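Local coordinates for USP37 protein (Homo sapiens, PDB 3U12) that probably acts as a cysteine-type deubiquitinase that hydrolyses bonds to the C-terminal glycine of ubiquitin, this chain being its pleckstrin homology (PH) domain, at residues F43-K48 and E109-F114; G34-K39 and V56-G61; L90-Q93 and F97-I100; I26-M31 and R65-S70; S86-T91 and L113-V118. All coordinates share one frame; numbering follows the deposited sequence.

Contact 1 (F43-K48 and E109-F114); sequences FEIVEK and EEMRLF
I45, M111 (a selenomethionine) and F114 show how the C-terminal helix of a PH domain closes one corner of its curled antiparallel sheet. The segment F43-K48 of strand 39-48 passes E109-F114 of helix 105-119 with its axis 11.4 Å away and the two N-to-C directions 34° apart, a gap bridged mainly by side chains. No hydrogen bond crosses it. Among the aliphatic contacts, I45 and M111 reach toward each other tip to tip, CD1 of I45 lying 3.9 Å from SE of M111. CG of M111 stands anti to its backbone N (chi1 -178°), and bends further along the chain turn the selenium and methyl toward the strand. The aliphatic-aromatic contacts fall on the F114 ring, where CG1 and CG2 of I45 both lie 3.7 Å from CE2 of F114, the side chains meeting at a slant. L20 touches both I45 and F114, and L69 packs on I45 as well. A last kind of contact involves the strand backbone, where CE of M111 comes to 4.0 Å from O of F43.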
# COMPACT_ATOMS: atom_id res chain seq x y z
N PHE A 43 4.11 -0.26 -4.38
CA PHE A 43 2.84 0.43 -4.18
C PHE A 43 3.07 1.81 -4.81
O PHE A 43 4.05 2.47 -4.48
CB PHE A 43 2.53 0.64 -2.69
CG PHE A 43 2.02 -0.56 -1.93
CD1 PHE A 43 1.75 -1.76 -2.58
CD2 PHE A 43 1.79 -0.48 -0.56
CE1 PHE A 43 1.30 -2.88 -1.86
CE2 PHE A 43 1.31 -1.59 0.15
CZ PHE A 43 1.11 -2.79 -0.49
N GLU A 44 2.18 2.25 -5.70
CA GLU A 44 2.33 3.57 -6.34
C GLU A 44 1.00 4.29 -6.22
O GLU A 44 -0.05 3.69 -6.49
CB GLU A 44 2.64 3.37 -7.84
CG GLU A 44 2.87 4.66 -8.62
CD GLU A 44 3.23 4.46 -10.08
OE1 GLU A 44 2.63 3.58 -10.74
OE2 GLU A 44 4.07 5.23 -10.60
N ILE A 45 1.04 5.58 -5.89
CA ILE A 45 -0.20 6.34 -5.83
C ILE A 45 -0.56 6.84 -7.25
O ILE A 45 0.31 7.40 -7.93
CB ILE A 45 -0.09 7.53 -4.84
CG1 ILE A 45 0.11 7.06 -3.35
CG2 ILE A 45 -1.29 8.49 -4.96
CD1 ILE A 45 -0.98 6.07 -2.77
N VAL A 46 -1.84 6.70 -7.64
CA VAL A 46 -2.34 7.26 -8.91
C VAL A 46 -3.62 8.08 -8.61
O VAL A 46 -4.18 7.92 -7.54
CB VAL A 46 -2.59 6.21 -10.03
CG1 VAL A 46 -1.30 5.50 -10.42
CG2 VAL A 46 -3.69 5.22 -9.63
N GLU A 47 -4.11 8.88 -9.56
CA GLU A 47 -5.33 9.65 -9.33
C GLU A 47 -6.05 10.06 -10.58
O GLU A 47 -5.48 10.05 -11.68
CB GLU A 47 -5.05 10.92 -8.47
CG GLU A 47 -4.34 12.04 -9.21
CD GLU A 47 -3.80 13.17 -8.35
OE1 GLU A 47 -4.20 13.28 -7.16
OE2 GLU A 47 -2.96 13.94 -8.86
N LYS A 48 -7.31 10.47 -10.40
CA LYS A 48 -8.17 11.06 -11.44
C LYS A 48 -9.26 11.85 -10.73
O LYS A 48 -9.89 11.32 -9.82
CB LYS A 48 -8.80 10.01 -12.36
CG LYS A 48 -9.27 10.59 -13.71
CD LYS A 48 -8.13 11.17 -14.57
CE LYS A 48 -8.61 12.02 -15.72
NZ LYS A 48 -7.57 12.99 -16.15
N GLU A 109 7.09 6.18 6.31
CA GLU A 109 6.46 7.23 7.11
C GLU A 109 5.79 8.29 6.22
O GLU A 109 4.70 8.77 6.55
CB GLU A 109 7.47 7.87 8.05
CG GLU A 109 7.74 7.01 9.26
CD GLU A 109 8.77 7.62 10.19
OE1 GLU A 109 8.42 8.55 10.94
OE2 GLU A 109 9.94 7.16 10.17
N GLU A 110 6.42 8.63 5.09
CA GLU A 110 5.87 9.58 4.12
C GLU A 110 4.58 9.00 3.51
O GLU A 110 3.58 9.71 3.41
CB GLU A 110 6.92 9.90 3.04
CG GLU A 110 6.44 10.91 2.01
CD GLU A 110 7.35 11.18 0.83
OE1 GLU A 110 8.42 10.53 0.72
OE2 GLU A 110 6.98 12.05 0.01
N MSE A 111 4.60 7.70 3.14
CA MSE A 111 3.43 7.01 2.59
C MSE A 111 2.31 6.98 3.63
O MSE A 111 1.18 7.27 3.28
CB MSE A 111 3.77 5.60 2.08
CG MSE A 111 2.57 4.87 1.46
SE MSE A 111 1.81 5.80 -0.09
CE MSE A 111 3.07 5.02 -1.50
N ARG A 112 2.61 6.63 4.89
CA ARG A 112 1.63 6.61 5.98
C ARG A 112 0.98 7.99 6.18
O ARG A 112 -0.25 8.07 6.30
CB ARG A 112 2.27 6.15 7.30
CG ARG A 112 1.24 5.81 8.40
CD ARG A 112 1.13 6.88 9.47
NE ARG A 112 2.11 6.68 10.54
CZ ARG A 112 3.28 7.31 10.61
NH1 ARG A 112 4.11 7.07 11.62
NH2 ARG A 112 3.63 8.19 9.68
N LEU A 113 1.80 9.06 6.18
CA LEU A 113 1.32 10.44 6.32
C LEU A 113 0.34 10.76 5.17
O LEU A 113 -0.76 11.24 5.43
CB LEU A 113 2.51 11.41 6.31
CG LEU A 113 2.23 12.88 6.53
CD1 LEU A 113 1.56 13.11 7.84
CD2 LEU A 113 3.52 13.67 6.52
N PHE A 114 0.70 10.39 3.93
CA PHE A 114 -0.17 10.60 2.79
C PHE A 114 -1.47 9.80 2.92
O PHE A 114 -2.55 10.33 2.66
CB PHE A 114 0.55 10.27 1.46
CG PHE A 114 -0.35 10.45 0.26
CD1 PHE A 114 -0.60 11.71 -0.26
CD2 PHE A 114 -0.98 9.36 -0.33
CE1 PHE A 114 -1.45 11.88 -1.36
CE2 PHE A 114 -1.83 9.53 -1.42
CZ PHE A 114 -2.08 10.79 -1.91

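Contact 2 (G34-K39 and V56-G61); sequences GITKWK and VHYNTG. With SO4 (sulfate ion), chain E.
The side chains of K39 and Y58 cross at about a right angle, the lysine over one ring face: this is the close-packed half. CB of K39 is 3.8 Å from CD1 of Y58, and bends at chi3 and chi4 lay CE over the ring centre, 3.9 Å from the Y58 centroid. This CH-pi contact is joined by a longer cation-pi interaction, NZ of K39 lying 5.0 Å from that centroid. NZ donates a 3.0 Å hydrogen bond to OG1 of T60, inside the type I turn Y58-G61. The other side is looser: a water lies 2.6 Å from both T36 OG1 and Y58 OH, whose side chains approach no closer than 4.5 Å, T36 CG2 to Y58 OH. T36 OG1 also hydrogen-bonds I28 N. A sulfate, probably from the crystallisation liquor, accepts a 2.8 Å bond at O3 from K37 N. Such loops, between the first and second and the third and fourth strands, rim the open end of the PH barrel, where some relatives bind phosphoinositides.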
# COMPACT_ATOMS: atom_id res chain seq x y z
N GLY A 34 -7.20 -13.09 -3.55
CA GLY A 34 -7.10 -14.24 -2.66
C GLY A 34 -6.03 -13.86 -1.64
O GLY A 34 -5.76 -12.67 -1.43
N ILE A 35 -5.38 -14.84 -1.00
CA ILE A 35 -4.28 -14.55 -0.07
C ILE A 35 -2.99 -14.87 -0.81
O ILE A 35 -2.71 -16.04 -1.07
CB ILE A 35 -4.41 -15.31 1.30
CG1 ILE A 35 -5.70 -14.89 2.03
CG2 ILE A 35 -3.15 -15.04 2.18
CD1 ILE A 35 -6.09 -15.69 3.27
N THR A 36 -2.24 -13.84 -1.18
CA THR A 36 -1.01 -14.04 -1.96
C THR A 36 0.18 -14.42 -1.09
O THR A 36 0.12 -14.26 0.13
CB THR A 36 -0.68 -12.77 -2.76
OG1 THR A 36 -0.16 -11.76 -1.88
CG2 THR A 36 -1.86 -12.22 -3.55
N LYS A 37 1.28 -14.88 -1.71
CA LYS A 37 2.53 -15.12 -0.99
C LYS A 37 3.31 -13.80 -1.07
O LYS A 37 2.89 -12.89 -1.79
CB LYS A 37 3.32 -16.25 -1.66
CG LYS A 37 3.13 -17.61 -0.99
N TRP A 38 4.41 -13.65 -0.30
CA TRP A 38 5.23 -12.45 -0.36
C TRP A 38 5.88 -12.35 -1.75
O TRP A 38 6.50 -13.30 -2.20
CB TRP A 38 6.30 -12.46 0.73
CG TRP A 38 5.78 -12.18 2.10
CD1 TRP A 38 5.61 -13.08 3.11
CD2 TRP A 38 5.42 -10.90 2.64
NE1 TRP A 38 5.18 -12.44 4.25
CE2 TRP A 38 5.05 -11.10 3.99
CE3 TRP A 38 5.42 -9.59 2.12
CZ2 TRP A 38 4.61 -10.05 4.81
CZ3 TRP A 38 4.99 -8.55 2.94
CH2 TRP A 38 4.60 -8.79 4.26
N LYS A 39 5.66 -11.22 -2.44
CA LYS A 39 6.20 -11.02 -3.79
C LYS A 39 6.79 -9.63 -3.89
O LYS A 39 6.09 -8.65 -3.60
CB LYS A 39 5.11 -11.18 -4.87
CG LYS A 39 4.54 -12.58 -5.03
CD LYS A 39 3.30 -12.60 -5.96
CE LYS A 39 3.55 -12.18 -7.40
NZ LYS A 39 4.78 -12.78 -7.98
N VAL A 56 -0.59 -1.82 -7.44
CA VAL A 56 0.36 -2.83 -6.99
C VAL A 56 1.03 -3.41 -8.23
O VAL A 56 0.38 -4.07 -9.04
CB VAL A 56 -0.33 -3.93 -6.14
CG1 VAL A 56 0.65 -5.05 -5.76
CG2 VAL A 56 -0.98 -3.33 -4.88
N HIS A 57 2.32 -3.15 -8.40
CA HIS A 57 3.11 -3.69 -9.53
C HIS A 57 4.04 -4.75 -8.94
O HIS A 57 4.65 -4.52 -7.88
CB HIS A 57 4.02 -2.62 -10.14
CG HIS A 57 3.35 -1.51 -10.88
ND1 HIS A 57 3.08 -0.30 -10.27
CD2 HIS A 57 3.13 -1.39 -12.21
CE1 HIS A 57 2.64 0.49 -11.23
NE2 HIS A 57 2.63 -0.13 -12.42
N TYR A 58 4.18 -5.87 -9.62
CA TYR A 58 5.11 -6.91 -9.20
C TYR A 58 6.28 -6.93 -10.15
O TYR A 58 6.11 -6.67 -11.34
CB TYR A 58 4.43 -8.28 -9.16
CG TYR A 58 3.37 -8.39 -8.09
CD1 TYR A 58 3.68 -8.23 -6.74
CD2 TYR A 58 2.05 -8.72 -8.43
CE1 TYR A 58 2.70 -8.32 -5.76
CE2 TYR A 58 1.07 -8.83 -7.45
CZ TYR A 58 1.40 -8.67 -6.12
OH TYR A 58 0.43 -8.75 -5.15
N ASN A 59 7.48 -7.23 -9.62
CA ASN A 59 8.70 -7.36 -10.42
C ASN A 59 8.54 -8.44 -11.49
O ASN A 59 9.00 -8.21 -12.60
CB ASN A 59 9.91 -7.71 -9.54
CG ASN A 59 10.46 -6.56 -8.74
OD1 ASN A 59 9.82 -5.53 -8.53
ND2 ASN A 59 11.67 -6.74 -8.25
N THR A 60 7.86 -9.57 -11.18
CA THR A 60 7.65 -10.69 -12.12
C THR A 60 6.74 -10.31 -13.31
O THR A 60 6.74 -11.02 -14.30
CB THR A 60 7.11 -11.95 -11.41
OG1 THR A 60 6.14 -11.60 -10.43
CG2 THR A 60 8.22 -12.79 -10.78
N GLY A 61 6.00 -9.21 -13.20
CA GLY A 61 5.13 -8.76 -14.28
C GLY A 61 3.65 -9.00 -14.03
O GLY A 61 3.20 -9.00 -12.88
S SO4 E . -0.04 -15.88 -5.31
O1 SO4 E . -0.57 -17.08 -4.63
O2 SO4 E . -1.14 -14.94 -5.56
O3 SO4 E . 0.99 -15.26 -4.46
O4 SO4 E . 0.58 -16.26 -6.59
O HOH W 1 1.45 -10.24 -3.23

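Contact 3 (L90-Q93 and F97-I100); sequences LTLQ and FLSI. With SO4 (sulfate ion), chain C.
L98 and L90, the residues most buried by this contact, face each other as an antiparallel hydrogen-bonded pair. L90 N donates to L98 O at 2.9 Å, and L98 N returns a bond of 2.9 Å to L90 O; both are nearly straight, with angles at the hydrogen of 173° and 175°. Their side chains leave on the same face of the sheet, CB of L90 standing 4.4 Å from CB of L98. Farther out, CD1 of L98 meets CD1 of L92 at 4.0 Å, which extends the apolar patch toward the end of the hairpin. F97, the third main contributor, points to the other face and forms a non-hydrogen-bonded pair with T91. With CG of F97 anti to its backbone N (chi1 -175°), the ring offers its edge to the threonine, whose OG1 lies near the ring plane, 3.3 Å from F97 CD1. That hydroxyl is hydrogen-bonded to N75 OD1 on the next strand. The F97 backbone contributes a CA-H...O contact of 3.5 Å from its CA to L90 O. The hairpin is the last in the PH sheet: strand 73-80 flanks it on the side of L90 and T91, strand 25-30 pairs with F97 and S99, and helix 105-119 follows directly after strand 97-104.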
# COMPACT_ATOMS: atom_id res chain seq x y z
N LEU A 90 -1.85 -1.62 5.35
CA LEU A 90 -3.01 -0.85 4.94
C LEU A 90 -4.25 -1.73 4.90
O LEU A 90 -4.30 -2.67 4.10
CB LEU A 90 -2.73 -0.28 3.54
CG LEU A 90 -3.86 0.48 2.82
CD1 LEU A 90 -4.28 1.73 3.58
CD2 LEU A 90 -3.44 0.83 1.40
N THR A 91 -5.25 -1.40 5.72
CA THR A 91 -6.54 -2.07 5.70
C THR A 91 -7.53 -1.12 5.03
O THR A 91 -7.62 0.06 5.39
CB THR A 91 -7.00 -2.51 7.09
OG1 THR A 91 -5.93 -3.18 7.76
CG2 THR A 91 -8.24 -3.41 7.05
N LEU A 92 -8.29 -1.64 4.06
CA LEU A 92 -9.32 -0.88 3.37
C LEU A 92 -10.69 -1.13 3.99
O LEU A 92 -10.82 -2.08 4.74
CB LEU A 92 -9.31 -1.22 1.86
CG LEU A 92 -7.96 -0.93 1.14
CD1 LEU A 92 -8.03 -1.33 -0.35
CD2 LEU A 92 -7.52 0.52 1.34
N GLN A 93 -11.70 -0.29 3.68
CA GLN A 93 -13.06 -0.40 4.24
C GLN A 93 -13.79 -1.66 3.77
O GLN A 93 -14.70 -2.13 4.45
CB GLN A 93 -13.89 0.88 3.97
CG GLN A 93 -13.41 2.07 4.84
CD GLN A 93 -14.16 3.38 4.67
OE1 GLN A 93 -15.36 3.43 4.36
NE2 GLN A 93 -13.48 4.49 4.98
N PHE A 97 -6.53 -6.25 2.84
CA PHE A 97 -5.36 -6.01 3.67
C PHE A 97 -4.14 -6.09 2.77
O PHE A 97 -3.90 -7.12 2.15
CB PHE A 97 -5.27 -7.08 4.76
CG PHE A 97 -4.16 -6.87 5.76
CD1 PHE A 97 -4.18 -5.78 6.63
CD2 PHE A 97 -3.11 -7.77 5.86
CE1 PHE A 97 -3.16 -5.60 7.57
CE2 PHE A 97 -2.10 -7.60 6.81
CZ PHE A 97 -2.14 -6.52 7.67
N LEU A 98 -3.40 -4.99 2.69
CA LEU A 98 -2.20 -4.86 1.86
C LEU A 98 -1.00 -4.63 2.74
O LEU A 98 -0.98 -3.68 3.53
CB LEU A 98 -2.32 -3.70 0.86
CG LEU A 98 -3.34 -3.87 -0.29
CD1 LEU A 98 -4.76 -3.57 0.16
CD2 LEU A 98 -3.02 -2.94 -1.42
N SER A 99 0.02 -5.47 2.58
CA SER A 99 1.25 -5.35 3.34
C SER A 99 2.46 -5.19 2.43
O SER A 99 2.53 -5.79 1.36
CB SER A 99 1.44 -6.55 4.25
OG SER A 99 0.46 -6.50 5.27
N ILE A 100 3.40 -4.34 2.86
CA ILE A 100 4.64 -4.10 2.13
C ILE A 100 5.74 -4.06 3.18
O ILE A 100 5.61 -3.36 4.19
CB ILE A 100 4.61 -2.89 1.16
CG1 ILE A 100 5.93 -2.83 0.31
CG2 ILE A 100 4.34 -1.58 1.90
CD1 ILE A 100 5.89 -1.91 -0.95
S SO4 C . -15.28 8.17 4.50
O1 SO4 C . -16.04 8.73 5.63
O2 SO4 C . -16.22 7.58 3.53
O3 SO4 C . -14.51 9.24 3.86
O4 SO4 C . -14.36 7.13 4.99

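Contact 4 (I26-M31 and R65-S70); sequences IRIRSM and RIFQLS. With SO4 (sulfate ion), chain D.
F67 reaches I28 and S30 with the far end of its ring, across a gap that the backbones leave wide: the CA atoms of S30 and F67 are 10.0 Å apart. CB of F67 lies 3.8 Å from CD1 of L92. CG then turns anti to the carbonyl carbon (chi1 -64°), which sends the ring away from strand 65-68 and into the interior. CD2 and CE2 run past V56, while a methyl of L98 lies over one face of the ring. On the other flank, CE1 has S30 at the ring edge, with OG near the ring plane and 4.0 Å from CE1. The serine hydroxyl is hydrogen-bonded to T33 OG1. In the PH fold the first and fourth strands belong to one strongly bent sheet, and its curl brings strand 25-30 opposite strand 65-68, with the phenylalanine filling the interior between them. At the tip, CZ meets CG2 of I28 at 4.0 Å, the two side chains coming from opposite directions. Just beyond F67 the chain faces outward: NE2 of Q68 donates an almost straight 2.8 Å bond to S70 O, and a more bent one to O4 of a sulfate, probably from the crystallisation liquor.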
# COMPACT_ATOMS: atom_id res chain seq x y z
N ILE A 26 5.68 -7.75 -1.05
CA ILE A 26 4.26 -7.43 -0.90
C ILE A 26 3.40 -8.70 -0.70
O ILE A 26 3.58 -9.68 -1.41
CB ILE A 26 3.76 -6.61 -2.13
CG1 ILE A 26 4.38 -5.18 -2.12
CG2 ILE A 26 2.20 -6.53 -2.20
CD1 ILE A 26 4.18 -4.38 -3.46
N ARG A 27 2.45 -8.64 0.25
CA ARG A 27 1.50 -9.70 0.53
C ARG A 27 0.13 -9.04 0.61
O ARG A 27 -0.00 -8.00 1.25
CB ARG A 27 1.83 -10.38 1.88
CG ARG A 27 1.71 -11.89 1.84
CD ARG A 27 1.50 -12.46 3.23
NE ARG A 27 0.08 -12.44 3.60
CZ ARG A 27 -0.41 -11.83 4.67
NH1 ARG A 27 0.40 -11.20 5.52
NH2 ARG A 27 -1.71 -11.85 4.92
N ILE A 28 -0.87 -9.61 -0.06
CA ILE A 28 -2.21 -9.03 -0.05
C ILE A 28 -3.26 -10.09 0.31
O ILE A 28 -3.12 -11.26 -0.06
CB ILE A 28 -2.52 -8.37 -1.45
CG1 ILE A 28 -1.54 -7.18 -1.74
CG2 ILE A 28 -3.98 -7.88 -1.56
CD1 ILE A 28 -1.55 -6.75 -3.14
N ARG A 29 -4.29 -9.68 1.04
CA ARG A 29 -5.44 -10.51 1.38
C ARG A 29 -6.66 -9.71 0.88
O ARG A 29 -6.97 -8.64 1.43
CB ARG A 29 -5.48 -10.80 2.89
CG ARG A 29 -6.75 -11.50 3.38
CD ARG A 29 -6.66 -12.01 4.82
NE ARG A 29 -6.22 -10.98 5.78
CZ ARG A 29 -7.02 -10.10 6.37
NH1 ARG A 29 -8.32 -10.10 6.11
NH2 ARG A 29 -6.53 -9.22 7.23
N SER A 30 -7.28 -10.17 -0.21
CA SER A 30 -8.45 -9.50 -0.81
C SER A 30 -9.25 -10.46 -1.64
O SER A 30 -8.77 -11.53 -2.02
CB SER A 30 -8.03 -8.29 -1.66
OG SER A 30 -7.39 -8.72 -2.85
N MSE A 31 -10.49 -10.08 -1.92
CA MSE A 31 -11.42 -10.83 -2.76
C MSE A 31 -10.82 -10.95 -4.19
O MSE A 31 -10.89 -12.03 -4.78
CB MSE A 31 -12.77 -10.09 -2.81
CG MSE A 31 -13.62 -10.28 -1.57
SE MSE A 31 -14.27 -12.12 -1.46
CE MSE A 31 -15.90 -11.97 -2.58
N ARG A 65 -2.81 -4.60 -10.34
CA ARG A 65 -4.13 -4.47 -9.73
C ARG A 65 -4.21 -3.14 -9.03
O ARG A 65 -3.20 -2.64 -8.49
CB ARG A 65 -4.44 -5.62 -8.76
CG ARG A 65 -4.46 -6.97 -9.46
CD ARG A 65 -5.57 -7.88 -8.99
NE ARG A 65 -5.92 -8.86 -10.02
CZ ARG A 65 -7.05 -8.85 -10.73
NH1 ARG A 65 -7.98 -7.93 -10.51
NH2 ARG A 65 -7.27 -9.79 -11.65
N ILE A 66 -5.41 -2.56 -9.01
CA ILE A 66 -5.64 -1.26 -8.40
C ILE A 66 -6.68 -1.34 -7.27
O ILE A 66 -7.70 -2.02 -7.40
CB ILE A 66 -5.97 -0.20 -9.47
CG1 ILE A 66 -6.24 1.17 -8.85
CG2 ILE A 66 -7.12 -0.62 -10.41
CD1 ILE A 66 -6.02 2.24 -9.76
N PHE A 67 -6.43 -0.59 -6.19
CA PHE A 67 -7.26 -0.55 -5.00
C PHE A 67 -7.57 0.91 -4.77
O PHE A 67 -6.65 1.73 -4.67
CB PHE A 67 -6.44 -1.12 -3.82
CG PHE A 67 -6.09 -2.58 -3.98
CD1 PHE A 67 -6.84 -3.57 -3.36
CD2 PHE A 67 -4.98 -2.97 -4.74
CE1 PHE A 67 -6.49 -4.92 -3.49
CE2 PHE A 67 -4.65 -4.32 -4.88
CZ PHE A 67 -5.39 -5.29 -4.24
N GLN A 68 -8.86 1.23 -4.68
CA GLN A 68 -9.31 2.59 -4.37
C GLN A 68 -8.91 2.97 -2.94
O GLN A 68 -9.01 2.13 -2.05
CB GLN A 68 -10.83 2.73 -4.53
CG GLN A 68 -11.27 4.19 -4.34
CD GLN A 68 -12.70 4.45 -4.73
OE1 GLN A 68 -13.19 3.95 -5.74
NE2 GLN A 68 -13.38 5.27 -3.94
N LEU A 69 -8.46 4.23 -2.74
CA LEU A 69 -8.09 4.76 -1.43
C LEU A 69 -9.07 5.80 -0.95
O LEU A 69 -9.42 5.76 0.22
CB LEU A 69 -6.66 5.35 -1.43
CG LEU A 69 -5.55 4.34 -1.73
CD1 LEU A 69 -4.20 5.07 -1.77
CD2 LEU A 69 -5.52 3.21 -0.69
N SER A 70 -9.52 6.73 -1.82
CA SER A 70 -10.48 7.79 -1.45
C SER A 70 -11.77 7.17 -0.92
O SER A 70 -12.33 6.28 -1.58
CB SER A 70 -10.80 8.67 -2.65
OG SER A 70 -9.66 9.42 -3.04
S SO4 D . -16.50 6.81 -4.27
O1 SO4 D . -17.67 7.44 -3.65
O2 SO4 D . -16.81 6.43 -5.66
O3 SO4 D . -15.37 7.76 -4.27
O4 SO4 D . -16.14 5.61 -3.50

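Contact 5 (S86-T91 and L113-V118); sequences SRLMLT and LFLDAV
L90 and L115 mark the nearest approach of the two backbones, with their CA atoms 8.7 Å apart, where the C-terminal helix of the PH domain lies against the inner side of the second half of its sheet. S86-T91 is extended, and the alternation of the strand turns L88 and L90 toward the helix while R87 and M89 face the other way. L113-V118 is regular helix, held by bonds such as A117 N to L113 O at 3.0 Å. No hydrogen bond joins the two segments; contact is made by three buried leucines. L115 comes from the helix with CG beside its backbone N and anti to the carbonyl carbon (chi1 -69°), then runs on extended, so that one methyl reaches two strand residues at once. L88 meets it at a slant, and L90 comes up from the next inward-facing position. V76 of the adjacent strand and L69 also pack on L115, which places this leucine well inside the core. On the far face of the strand, R87 NE forms a salt bridge with D101 OD1. Within the helix, CG2 of V118 sits 3.5 Å above the F114 ring, offset toward its rim. Across the interface, CD1 of L115 lies 4.1 Å from CD2 of L88 and 4.2 Å from CD1 of L90.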
# COMPACT_ATOMS: atom_id res chain seq x y z
N SER A 86 10.78 -0.49 7.71
CA SER A 86 9.45 -0.64 8.27
C SER A 86 8.53 -1.48 7.40
O SER A 86 8.76 -1.64 6.19
CB SER A 86 8.81 0.73 8.51
OG SER A 86 9.57 1.49 9.42
N ARG A 87 7.49 -2.02 8.03
CA ARG A 87 6.44 -2.76 7.36
C ARG A 87 5.22 -1.88 7.43
O ARG A 87 4.88 -1.39 8.51
CB ARG A 87 6.17 -4.11 8.03
CG ARG A 87 5.23 -4.99 7.19
CD ARG A 87 4.90 -6.30 7.87
NE ARG A 87 6.00 -7.27 7.77
CZ ARG A 87 5.89 -8.56 8.05
NH1 ARG A 87 4.73 -9.07 8.45
NH2 ARG A 87 6.94 -9.36 7.92
N LEU A 88 4.59 -1.64 6.29
CA LEU A 88 3.41 -0.81 6.22
C LEU A 88 2.21 -1.71 5.96
O LEU A 88 2.22 -2.48 5.01
CB LEU A 88 3.57 0.25 5.10
CG LEU A 88 2.44 1.28 4.98
CD1 LEU A 88 3.00 2.65 4.60
CD2 LEU A 88 1.40 0.82 3.93
N MSE A 89 1.18 -1.58 6.79
CA MSE A 89 -0.02 -2.40 6.66
C MSE A 89 -1.24 -1.51 6.50
O MSE A 89 -1.55 -0.69 7.36
CB MSE A 89 -0.14 -3.35 7.87
CG MSE A 89 0.94 -4.41 7.86
SE MSE A 89 1.31 -5.10 9.60
CE MSE A 89 1.59 -6.95 9.12
N LEU A 90 -1.85 -1.62 5.35
CA LEU A 90 -3.01 -0.85 4.94
C LEU A 90 -4.25 -1.73 4.90
O LEU A 90 -4.30 -2.67 4.10
CB LEU A 90 -2.73 -0.28 3.54
CG LEU A 90 -3.86 0.48 2.82
CD1 LEU A 90 -4.28 1.73 3.58
CD2 LEU A 90 -3.44 0.83 1.40
N THR A 91 -5.25 -1.40 5.72
CA THR A 91 -6.54 -2.07 5.70
C THR A 91 -7.53 -1.12 5.03
O THR A 91 -7.62 0.06 5.39
CB THR A 91 -7.00 -2.51 7.09
OG1 THR A 91 -5.93 -3.18 7.76
CG2 THR A 91 -8.24 -3.41 7.05
N LEU A 113 1.80 9.06 6.18
CA LEU A 113 1.32 10.44 6.32
C LEU A 113 0.34 10.76 5.17
O LEU A 113 -0.76 11.24 5.43
CB LEU A 113 2.51 11.41 6.31
CG LEU A 113 2.23 12.88 6.53
CD1 LEU A 113 1.56 13.11 7.84
CD2 LEU A 113 3.52 13.67 6.52
N PHE A 114 0.70 10.39 3.93
CA PHE A 114 -0.17 10.60 2.79
C PHE A 114 -1.47 9.80 2.92
O PHE A 114 -2.55 10.33 2.66
CB PHE A 114 0.55 10.27 1.46
CG PHE A 114 -0.35 10.45 0.26
CD1 PHE A 114 -0.60 11.71 -0.26
CD2 PHE A 114 -0.98 9.36 -0.33
CE1 PHE A 114 -1.45 11.88 -1.36
CE2 PHE A 114 -1.83 9.53 -1.42
CZ PHE A 114 -2.08 10.79 -1.91
N LEU A 115 -1.36 8.53 3.35
CA LEU A 115 -2.53 7.68 3.48
C LEU A 115 -3.46 8.18 4.58
O LEU A 115 -4.68 8.11 4.43
CB LEU A 115 -2.13 6.21 3.72
CG LEU A 115 -1.47 5.51 2.53
CD1 LEU A 115 -0.87 4.16 2.98
CD2 LEU A 115 -2.46 5.35 1.34
N ASP A 116 -2.88 8.71 5.67
CA ASP A 116 -3.65 9.31 6.76
C ASP A 116 -4.42 10.55 6.25
O ASP A 116 -5.62 10.68 6.54
CB ASP A 116 -2.73 9.68 7.94
CG ASP A 116 -3.46 10.07 9.22
OD1 ASP A 116 -4.66 9.70 9.36
OD2 ASP A 116 -2.83 10.70 10.09
N ALA A 117 -3.75 11.43 5.47
CA ALA A 117 -4.38 12.62 4.88
C ALA A 117 -5.56 12.23 3.92
O ALA A 117 -6.62 12.84 3.98
CB ALA A 117 -3.34 13.45 4.15
N VAL A 118 -5.41 11.16 3.11
CA VAL A 118 -6.48 10.66 2.22
C VAL A 118 -7.66 10.17 3.08
O VAL A 118 -8.82 10.52 2.82
CB VAL A 118 -5.96 9.53 1.30
CG1 VAL A 118 -7.11 8.87 0.52
CG2 VAL A 118 -4.90 10.05 0.35

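Overall arrangement
All five contacts reach the single curled antiparallel sheet of one PH domain. Contacts 1 and 5 share helix 105-119, with centres 8 Å apart, so one helix packs on both an early and a late strand. Contact 3, centred about 8 Å from contact 5, shares strand 85-92 with it; contact 4 lies about 7 Å from contact 3, through paired strands 25-30 and 97-104. Contact 2 is centred about 18 Å from contact 1 and 19 Å from contact 5, across the chain's centre, but about 11 Å from contact 4. Along the chain, contacts 2 and 4 are complete before contacts 3 and 5 begin, while contact 1 joins the early strands to the final helix.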